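Local coordinates for putative GH105 family protein (Salmonella enterica subsp. enterica serovar Paratyphi A, PDB 3QWT) that is of unknown function but, as a possible family 105 glycoside hydrolase, may release unsaturated uronic acids from pectin-derived oligosaccharides, at residues A[152-157]-A[161-166]; A[168-173]-A[199-204]; A[212-217]-A[222-227]. One frame throughout, in Å; residues are numbered along the deposited sequence.

The three contacts follow one another along the chain; none nests in or crosses another. Contact 1 (152-157 with 161-166) closes a short loop that runs into strand 165-167. Contact 2 then joins the start of helix 170-184 to the end of helix 188-205, two consecutive helices of the alpha/alpha toroid. Contact 3 (212-217 with 222-227) closes the turn that follows strand 216-218, ahead of helix 231-248. Strands 165-167 and 216-218 pair antiparallel, so contacts 1 and 3 share a sheet, with a probable hydrogen bond from Met166 N to Trp217 O. Contact 2 meets contact 1 through Thr170 and His155. It meets contact 3 through Asp169 with His215 and Asn204 with Asn224.

Contact 1: residues A[152-157]-A[161-166]; sequences GMQHIT and ENHQQM
The loop leading into strand 165-167 closes where Gln154 reaches into the type II beta turn from Asn162 to Gln165. Its CG stands trans to the backbone N (chi1 178°), and the extended chain delivers the amide to the turn. Gln154 OE1 accepts from Gln164 N at 2.9 Å, with the donor above the carbonyl plane. Gln154 NE2 gives a more bent bond to Glu161 O at 3.1 Å. Gln154 NE2 also donates to a water at 2.8 Å, which donates in turn to Glu161 OE1 and bonds His163 ND1 at the ring edge. Glu161 OE2 binds Ser11 of the second subunit.

His155, the centre of an inverse gamma turn, is held by its backbone. His155 N bonds Gln165 O at 3.0 Å. The ND2 of Asn162 meets His155 O at 3.0 Å, nearly end-on to the carbonyl and close to the amide's own plane. The His155 ring has its polar partners outside the two segments: it stacks on Trp167, bonds Thr170, and its NE2 binds a glycerol, probably from the crystallisation liquor. From the strand, SE of selenomethionine Met166 lies 3.9 Å from Gly152 CA.

Amide chemistry dominates the closure. Both ends of the Gln154 amide are engaged, which fixes its rotation, and one water joins it to the Glu161 carboxylate and the His163 ring.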
loop_
_atom_site.group_PDB
_atom_site.type_symbol
_atom_site.label_atom_id
_atom_site.label_comp_id
_atom_site.label_asym_id
_atom_site.label_seq_id
_atom_site.Cartn_x
_atom_site.Cartn_y
_atom_site.Cartn_z
ATOM N N GLY A 152 -27.663 16.300 -15.611
ATOM C CA GLY A 152 -28.184 16.862 -14.382
ATOM C C GLY A 152 -29.374 16.052 -13.911
ATOM O O GLY A 152 -30.160 15.553 -14.717
HETATM N N MSE A 153 -29.506 15.897 -12.604
HETATM C CA MSE A 153 -30.677 15.220 -12.061
HETATM C C MSE A 153 -31.933 16.064 -12.279
HETATM O O MSE A 153 -31.983 17.241 -11.906
HETATM C CB MSE A 153 -30.481 14.917 -10.590
HETATM C CG MSE A 153 -29.459 13.815 -10.375
HETATM SE SE MSE A 153 -29.525 13.185 -8.553
HETATM C CE MSE A 153 -28.687 11.440 -8.793
ATOM N N GLN A 154 -32.936 15.469 -12.913
ATOM C CA GLN A 154 -34.151 16.203 -13.208
ATOM C C GLN A 154 -35.047 16.168 -11.980
ATOM O O GLN A 154 -35.267 15.102 -11.404
ATOM C CB GLN A 154 -34.858 15.606 -14.418
ATOM C CG GLN A 154 -36.169 16.284 -14.765
ATOM C CD GLN A 154 -36.701 15.803 -16.088
ATOM O OE1 GLN A 154 -36.043 15.942 -17.131
ATOM N NE2 GLN A 154 -37.888 15.213 -16.059
ATOM N N HIS A 155 -35.536 17.330 -11.554
ATOM C CA HIS A 155 -36.382 17.370 -10.367
ATOM C C HIS A 155 -37.763 16.780 -10.653
ATOM O O HIS A 155 -38.764 17.502 -10.650
ATOM C CB HIS A 155 -36.505 18.792 -9.804
ATOM C CG HIS A 155 -37.119 18.842 -8.438
ATOM N ND1 HIS A 155 -36.386 18.638 -7.286
ATOM C CD2 HIS A 155 -38.395 19.048 -8.038
ATOM C CE1 HIS A 155 -37.183 18.736 -6.236
ATOM N NE2 HIS A 155 -38.408 18.983 -6.665
ATOM N N ILE A 156 -37.813 15.467 -10.900
ATOM C CA ILE A 156 -39.077 14.791 -11.140
ATOM C C ILE A 156 -39.784 14.419 -9.838
ATOM O O ILE A 156 -39.189 13.905 -8.895
ATOM C CB ILE A 156 -38.938 13.549 -12.045
ATOM C CG1 ILE A 156 -40.323 12.970 -12.358
ATOM C CG2 ILE A 156 -38.096 12.494 -11.379
ATOM C CD1 ILE A 156 -40.279 11.766 -13.274
ATOM N N THR A 157 -41.083 14.655 -9.828
ATOM C CA THR A 157 -41.871 14.666 -8.613
ATOM C C THR A 157 -43.012 13.633 -8.659
ATOM O O THR A 157 -43.209 12.976 -9.681
ATOM C CB THR A 157 -42.370 16.106 -8.434
ATOM O OG1 THR A 157 -41.381 16.839 -7.700
ATOM C CG2 THR A 157 -43.719 16.198 -7.774
ATOM N N GLU A 161 -43.532 15.787 -14.229
ATOM C CA GLU A 161 -42.252 15.448 -14.829
ATOM C C GLU A 161 -41.203 16.528 -14.554
ATOM O O GLU A 161 -40.080 16.218 -14.108
ATOM C CB GLU A 161 -42.386 15.223 -16.330
ATOM C CG GLU A 161 -42.931 13.863 -16.692
ATOM C CD GLU A 161 -42.800 13.561 -18.174
ATOM O OE1 GLU A 161 -41.974 14.223 -18.847
ATOM O OE2 GLU A 161 -43.524 12.661 -18.662
ATOM N N ASN A 162 -41.579 17.783 -14.817
ATOM C CA ASN A 162 -40.648 18.903 -14.759
ATOM C C ASN A 162 -39.488 18.684 -15.715
ATOM O O ASN A 162 -38.314 18.828 -15.362
ATOM C CB ASN A 162 -40.150 19.126 -13.338
ATOM C CG ASN A 162 -41.262 19.526 -12.403
ATOM O OD1 ASN A 162 -42.099 20.358 -12.744
ATOM N ND2 ASN A 162 -41.292 18.922 -11.223
ATOM N N HIS A 163 -39.834 18.330 -16.943
ATOM C CA HIS A 163 -38.845 18.097 -17.973
ATOM C C HIS A 163 -37.737 19.151 -17.935
ATOM O O HIS A 163 -37.997 20.354 -17.792
ATOM C CB HIS A 163 -39.516 18.077 -19.344
ATOM C CG HIS A 163 -38.659 17.491 -20.414
ATOM N ND1 HIS A 163 -38.206 16.189 -20.370
ATOM C CD2 HIS A 163 -38.147 18.032 -21.544
ATOM C CE1 HIS A 163 -37.459 15.951 -21.433
ATOM N NE2 HIS A 163 -37.407 17.055 -22.160
ATOM N N GLN A 164 -36.497 18.682 -18.032
ATOM C CA GLN A 164 -35.337 19.567 -18.179
ATOM C C GLN A 164 -35.065 20.530 -17.015
ATOM O O GLN A 164 -34.216 21.405 -17.144
ATOM C CB GLN A 164 -35.453 20.375 -19.475
ATOM C CG GLN A 164 -35.292 19.549 -20.733
ATOM C CD GLN A 164 -33.848 19.161 -20.994
ATOM O OE1 GLN A 164 -33.100 18.825 -20.075
ATOM N NE2 GLN A 164 -33.447 19.221 -22.252
ATOM N N GLN A 165 -35.772 20.378 -15.895
ATOM C CA GLN A 165 -35.601 21.296 -14.758
ATOM C C GLN A 165 -34.692 20.732 -13.669
ATOM O O GLN A 165 -34.713 19.513 -13.390
ATOM C CB GLN A 165 -36.947 21.636 -14.106
ATOM C CG GLN A 165 -37.953 22.342 -14.981
ATOM C CD GLN A 165 -39.241 22.641 -14.210
ATOM O OE1 GLN A 165 -39.218 22.762 -12.985
ATOM N NE2 GLN A 165 -40.359 22.754 -14.920
HETATM N N MSE A 166 -33.924 21.636 -13.050
HETATM C CA MSE A 166 -33.108 21.342 -11.866
HETATM C C MSE A 166 -33.502 22.302 -10.736
HETATM O O MSE A 166 -33.632 23.509 -10.959
HETATM C CB MSE A 166 -31.617 21.483 -12.187
HETATM C CG MSE A 166 -31.085 20.451 -13.181
HETATM SE SE MSE A 166 -29.167 20.578 -13.636
HETATM C CE MSE A 166 -28.340 20.122 -11.903
HETATM O O HOH W 1 -39.090 14.337 -18.450
#

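Contact 2: residues A[168-173]-A[199-204]; sequences DDTLMM and LLHVQN
His201 reaches from the end of helix 188-205 to Thr170 and Leu171 at the start of helix 170-184. These are two consecutive helices of the alpha/alpha toroid. The contact is small and buried, and the imidazole of His201 is its centre.

Leu171 lies over one face of the ring. Leu171 CD2 sits 4.1 Å above the ring plane of His201, displaced toward the rim, and CG lies over the same ring. The two side chains run past each other in opposite directions. The CD1 branch of Leu171 ends near the root of the histidine, 3.9 Å from His201 CB. The ring of His201 is twisted well out of line with its own stem (chi2 73°), which presents a face to the leucine.

The polar atoms find partners beyond this direct packing. His201 ND1 bonds Gln197 O one turn back in its own helix, which steadies the ring. Thr170 OG1 has its main partner in His155. Elsewhere on helix 188-205, Gln203 NE2 bonds Gln262 OE1 of the third subunit. A water bonds His201 NE2 at 2.8 Å. Its approach to Thr170 OG1 is modelled so short as to be doubtful, so a water bridge between the two side chains is not certain.

Thr170 meets the far end of the ring. Its side chain crosses that of His201 at about a right angle. The approach to the ring is oblique, and the contact is van der Waals in kind. Thr170 CB is 3.7 Å from His201 NE2, and the methyl CG2 of Thr170 is 3.8 Å from the same nitrogen.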
loop_
_atom_site.group_PDB
_atom_site.type_symbol
_atom_site.label_atom_id
_atom_site.label_comp_id
_atom_site.label_asym_id
_atom_site.label_seq_id
_atom_site.Cartn_x
_atom_site.Cartn_y
_atom_site.Cartn_z
ATOM N N ASP A 168 -33.046 23.593 -6.432
ATOM C CA ASP A 168 -32.330 23.516 -5.155
ATOM C C ASP A 168 -32.653 22.219 -4.385
ATOM O O ASP A 168 -31.762 21.528 -3.917
ATOM C CB ASP A 168 -32.723 24.682 -4.250
ATOM C CG ASP A 168 -32.539 26.052 -4.917
ATOM O OD1 ASP A 168 -31.913 26.149 -5.989
ATOM O OD2 ASP A 168 -33.022 27.045 -4.353
ATOM N N ASP A 169 -33.947 21.946 -4.239
ATOM C CA ASP A 169 -34.472 20.928 -3.349
ATOM C C ASP A 169 -33.854 19.546 -3.654
ATOM O O ASP A 169 -33.713 18.696 -2.775
ATOM C CB ASP A 169 -36.014 20.876 -3.458
ATOM C CG ASP A 169 -36.686 22.272 -3.276
ATOM O OD1 ASP A 169 -37.441 22.476 -2.292
ATOM O OD2 ASP A 169 -36.465 23.169 -4.119
ATOM N N THR A 170 -33.489 19.327 -4.907
ATOM C CA THR A 170 -32.893 18.064 -5.291
ATOM C C THR A 170 -31.693 17.780 -4.410
ATOM O O THR A 170 -31.445 16.637 -4.089
ATOM C CB THR A 170 -32.476 18.073 -6.757
ATOM O OG1 THR A 170 -33.632 18.320 -7.563
ATOM C CG2 THR A 170 -31.855 16.749 -7.163
ATOM N N LEU A 171 -30.961 18.812 -3.988
ATOM C CA LEU A 171 -29.732 18.525 -3.244
ATOM C C LEU A 171 -30.024 17.846 -1.912
ATOM O O LEU A 171 -29.236 17.019 -1.452
ATOM C CB LEU A 171 -28.831 19.761 -3.080
ATOM C CG LEU A 171 -28.117 20.173 -4.380
ATOM C CD1 LEU A 171 -27.657 21.618 -4.337
ATOM C CD2 LEU A 171 -26.940 19.245 -4.699
HETATM N N MSE A 172 -31.168 18.178 -1.316
HETATM C CA MSE A 172 -31.540 17.627 -0.023
HETATM C C MSE A 172 -32.245 16.267 -0.140
HETATM O O MSE A 172 -31.957 15.340 0.630
HETATM C CB MSE A 172 -32.435 18.615 0.740
HETATM C CG MSE A 172 -32.971 18.109 2.077
HETATM SE SE MSE A 172 -31.597 18.024 3.465
HETATM C CE MSE A 172 -31.657 16.103 3.804
HETATM N N MSE A 173 -33.164 16.158 -1.096
HETATM C CA MSE A 173 -34.054 14.999 -1.191
HETATM C C MSE A 173 -33.467 13.761 -1.887
HETATM O O MSE A 173 -33.960 12.656 -1.673
HETATM C CB MSE A 173 -35.343 15.377 -1.903
HETATM C CG MSE A 173 -35.972 16.673 -1.419
HETATM SE SE MSE A 173 -36.018 16.855 0.517
HETATM C CE MSE A 173 -36.399 18.783 0.545
ATOM N N LEU A 199 -21.710 20.098 -8.220
ATOM C CA LEU A 199 -21.044 21.042 -9.111
ATOM C C LEU A 199 -21.987 21.564 -10.198
ATOM O O LEU A 199 -21.998 22.752 -10.494
ATOM C CB LEU A 199 -19.789 20.411 -9.724
ATOM C CG LEU A 199 -18.713 19.987 -8.715
ATOM C CD1 LEU A 199 -17.646 19.184 -9.425
ATOM C CD2 LEU A 199 -18.077 21.186 -7.990
ATOM N N LEU A 200 -22.794 20.679 -10.775
ATOM C CA LEU A 200 -23.693 21.094 -11.848
ATOM C C LEU A 200 -24.791 21.976 -11.285
ATOM O O LEU A 200 -25.184 22.962 -11.924
ATOM C CB LEU A 200 -24.313 19.896 -12.582
ATOM C CG LEU A 200 -24.988 20.294 -13.898
ATOM C CD1 LEU A 200 -23.960 20.905 -14.845
ATOM C CD2 LEU A 200 -25.674 19.113 -14.569
ATOM N N HIS A 201 -25.301 21.615 -10.104
ATOM C CA HIS A 201 -26.334 22.419 -9.473
ATOM C C HIS A 201 -25.790 23.831 -9.199
ATOM O O HIS A 201 -26.440 24.814 -9.547
ATOM C CB HIS A 201 -26.888 21.772 -8.207
ATOM C CG HIS A 201 -27.947 20.742 -8.473
ATOM N ND1 HIS A 201 -27.659 19.499 -8.996
ATOM C CD2 HIS A 201 -29.292 20.789 -8.328
ATOM C CE1 HIS A 201 -28.783 18.818 -9.145
ATOM N NE2 HIS A 201 -29.790 19.579 -8.758
ATOM N N VAL A 202 -24.601 23.913 -8.599
ATOM C CA VAL A 202 -23.952 25.190 -8.364
ATOM C C VAL A 202 -23.885 25.980 -9.665
ATOM O O VAL A 202 -24.352 27.112 -9.721
ATOM C CB VAL A 202 -22.540 25.035 -7.751
ATOM C CG1 VAL A 202 -21.778 26.376 -7.760
ATOM C CG2 VAL A 202 -22.643 24.517 -6.337
ATOM N N GLN A 203 -23.333 25.373 -10.713
ATOM C CA GLN A 203 -23.255 26.022 -12.023
ATOM C C GLN A 203 -24.573 26.696 -12.440
ATOM O O GLN A 203 -24.575 27.812 -12.950
ATOM C CB GLN A 203 -22.836 25.008 -13.089
ATOM C CG GLN A 203 -22.773 25.566 -14.514
ATOM C CD GLN A 203 -22.133 24.572 -15.489
ATOM O OE1 GLN A 203 -21.021 24.076 -15.253
ATOM N NE2 GLN A 203 -22.837 24.268 -16.583
ATOM N N ASN A 204 -25.691 26.018 -12.205
ATOM C CA ASN A 204 -26.972 26.428 -12.767
ATOM C C ASN A 204 -27.848 27.255 -11.834
ATOM O O ASN A 204 -28.731 27.982 -12.293
ATOM C CB ASN A 204 -27.774 25.205 -13.253
ATOM C CG ASN A 204 -27.220 24.604 -14.540
ATOM O OD1 ASN A 204 -26.537 25.274 -15.321
ATOM N ND2 ASN A 204 -27.528 23.330 -14.769
HETATM O O HOH W 2 -32.381 18.972 -9.630
#

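Contact 3: residues A[212-217]-A[222-227]; sequences LWFHGW and HHNFAN
Asn224 and Gly216 join across a loop that folds back on strand 216-218, just before helix 231-248. The turn includes a G1 beta bulge, in which His222 and His223 both face Ser218.

Asn224 ND2 donates to Gly216 O at 2.7 Å, from above the carbonyl plane. With CG beside the backbone N (chi1 -71°), the Asn224 amide is set against this carbonyl. The same ND2 bonds Asn204 O at the end of helix 188-205, while OD1 bonds Lys208 NZ of the third subunit, so this buried amide is used at both ends. A water adds a second link: it accepts from Gly216 N and donates to Asn224 O at 2.8 Å. Two CA-H...O contacts accompany these bonds, from Asn224 CA to Gly216 O and from Trp217 CA to His223 O.

Aromatic packing supplies most of the rest. The six-membered ring of Trp217 and the His222 ring meet with their planes at 84°. Trp217 CH2 comes within 3.4 Å of His222 CB. Trp217 CE3 is 3.2 Å from His223 O, and the Asn224 amide lies at the edge of the same indole. Phe225 turns its own edge to the strand, with CE2 at 3.7 Å from Trp217 C. Phe214 packs obliquely on the far end of the loop, its CD1 3.5 Å from Asn227 C. Its side chain crosses that of Asn224 at about a right angle.

Contacts within the loop shape the Phe225 end. His223 CE1 stands over the centre of the Phe225 ring, 3.6 Å above its plane. Phe225 N donates to His223 ND1 at 2.9 Å, lying in the plane of the imidazole.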
loop_
_atom_site.group_PDB
_atom_site.type_symbol
_atom_site.label_atom_id
_atom_site.label_comp_id
_atom_site.label_asym_id
_atom_site.label_seq_id
_atom_site.Cartn_x
_atom_site.Cartn_y
_atom_site.Cartn_z
ATOM N N LEU A 212 -26.398 34.256 -2.947
ATOM C CA LEU A 212 -27.580 33.444 -2.696
ATOM C C LEU A 212 -27.887 32.600 -3.941
ATOM O O LEU A 212 -27.217 32.740 -4.966
ATOM C CB LEU A 212 -28.770 34.335 -2.309
ATOM C CG LEU A 212 -28.503 35.189 -1.064
ATOM C CD1 LEU A 212 -29.558 36.303 -0.866
ATOM C CD2 LEU A 212 -28.373 34.317 0.189
ATOM N N TRP A 213 -28.907 31.748 -3.859
ATOM C CA TRP A 213 -29.244 30.842 -4.957
ATOM C C TRP A 213 -30.621 31.088 -5.575
ATOM O O TRP A 213 -31.555 31.516 -4.898
ATOM C CB TRP A 213 -29.216 29.398 -4.464
ATOM C CG TRP A 213 -27.851 28.814 -4.316
ATOM C CD1 TRP A 213 -26.774 29.383 -3.714
ATOM C CD2 TRP A 213 -27.437 27.512 -4.743
ATOM N NE1 TRP A 213 -25.694 28.519 -3.759
ATOM C CE2 TRP A 213 -26.081 27.365 -4.382
ATOM C CE3 TRP A 213 -28.078 26.463 -5.411
ATOM C CZ2 TRP A 213 -25.355 26.202 -4.663
ATOM C CZ3 TRP A 213 -27.364 25.308 -5.688
ATOM C CH2 TRP A 213 -26.006 25.189 -5.319
ATOM N N PHE A 214 -30.750 30.778 -6.860
ATOM C CA PHE A 214 -32.052 30.777 -7.495
ATOM C C PHE A 214 -32.779 29.462 -7.235
ATOM O O PHE A 214 -32.156 28.400 -7.139
ATOM C CB PHE A 214 -31.904 31.022 -8.993
ATOM C CG PHE A 214 -31.355 32.380 -9.317
ATOM C CD1 PHE A 214 -32.054 33.517 -8.964
ATOM C CD2 PHE A 214 -30.131 32.519 -9.947
ATOM C CE1 PHE A 214 -31.538 34.787 -9.253
ATOM C CE2 PHE A 214 -29.617 33.782 -10.234
ATOM C CZ PHE A 214 -30.324 34.911 -9.884
ATOM N N HIS A 215 -34.096 29.523 -7.141
ATOM C CA HIS A 215 -34.852 28.309 -6.856
ATOM C C HIS A 215 -34.665 27.239 -7.937
ATOM O O HIS A 215 -34.307 26.099 -7.630
ATOM C CB HIS A 215 -36.344 28.597 -6.642
ATOM C CG HIS A 215 -37.128 27.387 -6.245
ATOM N ND1 HIS A 215 -38.495 27.297 -6.400
ATOM C CD2 HIS A 215 -36.728 26.213 -5.700
ATOM C CE1 HIS A 215 -38.903 26.116 -5.967
ATOM N NE2 HIS A 215 -37.853 25.442 -5.536
ATOM N N GLY A 216 -34.899 27.609 -9.195
ATOM C CA GLY A 216 -34.858 26.643 -10.277
ATOM C C GLY A 216 -34.103 27.052 -11.534
ATOM O O GLY A 216 -33.792 28.233 -11.753
ATOM N N TRP A 217 -33.827 26.042 -12.361
ATOM C CA TRP A 217 -33.178 26.193 -13.660
ATOM C C TRP A 217 -33.836 25.248 -14.656
ATOM O O TRP A 217 -34.167 24.102 -14.323
ATOM C CB TRP A 217 -31.681 25.853 -13.559
ATOM C CG TRP A 217 -31.030 25.596 -14.892
ATOM C CD1 TRP A 217 -30.792 24.382 -15.464
ATOM C CD2 TRP A 217 -30.547 26.574 -15.819
ATOM N NE1 TRP A 217 -30.193 24.545 -16.687
ATOM C CE2 TRP A 217 -30.039 25.883 -16.929
ATOM C CE3 TRP A 217 -30.511 27.971 -15.824
ATOM C CZ2 TRP A 217 -29.484 26.540 -18.025
ATOM C CZ3 TRP A 217 -29.966 28.619 -16.912
ATOM C CH2 TRP A 217 -29.461 27.906 -17.997
ATOM N N HIS A 222 -32.936 27.587 -21.090
ATOM C CA HIS A 222 -31.815 28.066 -20.289
ATOM C C HIS A 222 -32.136 29.319 -19.474
ATOM O O HIS A 222 -31.525 30.367 -19.672
ATOM C CB HIS A 222 -30.597 28.330 -21.176
ATOM C CG HIS A 222 -30.091 27.107 -21.870
ATOM N ND1 HIS A 222 -30.800 26.475 -22.866
ATOM C CD2 HIS A 222 -28.958 26.385 -21.695
ATOM C CE1 HIS A 222 -30.124 25.417 -23.280
ATOM N NE2 HIS A 222 -29.001 25.341 -22.587
ATOM N N HIS A 223 -33.088 29.199 -18.555
ATOM C CA HIS A 223 -33.454 30.303 -17.681
ATOM C C HIS A 223 -33.633 29.816 -16.242
ATOM O O HIS A 223 -33.658 28.599 -15.978
ATOM C CB HIS A 223 -34.744 30.962 -18.181
ATOM C CG HIS A 223 -35.910 30.026 -18.220
ATOM N ND1 HIS A 223 -36.660 29.727 -17.102
ATOM C CD2 HIS A 223 -36.445 29.306 -19.236
ATOM C CE1 HIS A 223 -37.613 28.872 -17.430
ATOM N NE2 HIS A 223 -37.504 28.598 -18.719
ATOM N N ASN A 224 -33.720 30.771 -15.318
ATOM C CA ASN A 224 -33.991 30.479 -13.914
ATOM C C ASN A 224 -35.400 30.883 -13.489
ATOM O O ASN A 224 -35.609 31.329 -12.358
ATOM C CB ASN A 224 -32.960 31.148 -13.005
ATOM C CG ASN A 224 -31.583 30.498 -13.105
ATOM O OD1 ASN A 224 -30.695 31.015 -13.774
ATOM N ND2 ASN A 224 -31.411 29.348 -12.451
ATOM N N PHE A 225 -36.364 30.709 -14.388
ATOM C CA PHE A 225 -37.764 31.060 -14.101
ATOM C C PHE A 225 -37.869 32.490 -13.583
ATOM O O PHE A 225 -37.355 33.424 -14.205
ATOM C CB PHE A 225 -38.394 30.054 -13.124
ATOM C CG PHE A 225 -38.424 28.650 -13.662
ATOM C CD1 PHE A 225 -39.561 28.153 -14.283
ATOM C CD2 PHE A 225 -37.288 27.852 -13.614
ATOM C CE1 PHE A 225 -39.572 26.875 -14.815
ATOM C CE2 PHE A 225 -37.296 26.571 -14.139
ATOM C CZ PHE A 225 -38.440 26.078 -14.738
ATOM N N ALA A 226 -38.513 32.655 -12.436
ATOM C CA ALA A 226 -38.720 33.984 -11.866
ATOM C C ALA A 226 -37.453 34.565 -11.234
ATOM O O ALA A 226 -37.500 35.639 -10.642
ATOM C CB ALA A 226 -39.844 33.941 -10.844
ATOM N N ASN A 227 -36.325 33.867 -11.363
ATOM C CA ASN A 227 -35.099 34.275 -10.672
ATOM C C ASN A 227 -35.368 34.523 -9.188
ATOM O O ASN A 227 -34.920 35.511 -8.617
ATOM C CB ASN A 227 -34.477 35.527 -11.312
ATOM C CG ASN A 227 -33.900 35.263 -12.698
ATOM O OD1 ASN A 227 -34.087 34.198 -13.280
ATOM N ND2 ASN A 227 -33.204 36.244 -13.232
HETATM O O HOH W 3 -35.660 30.551 -9.683
#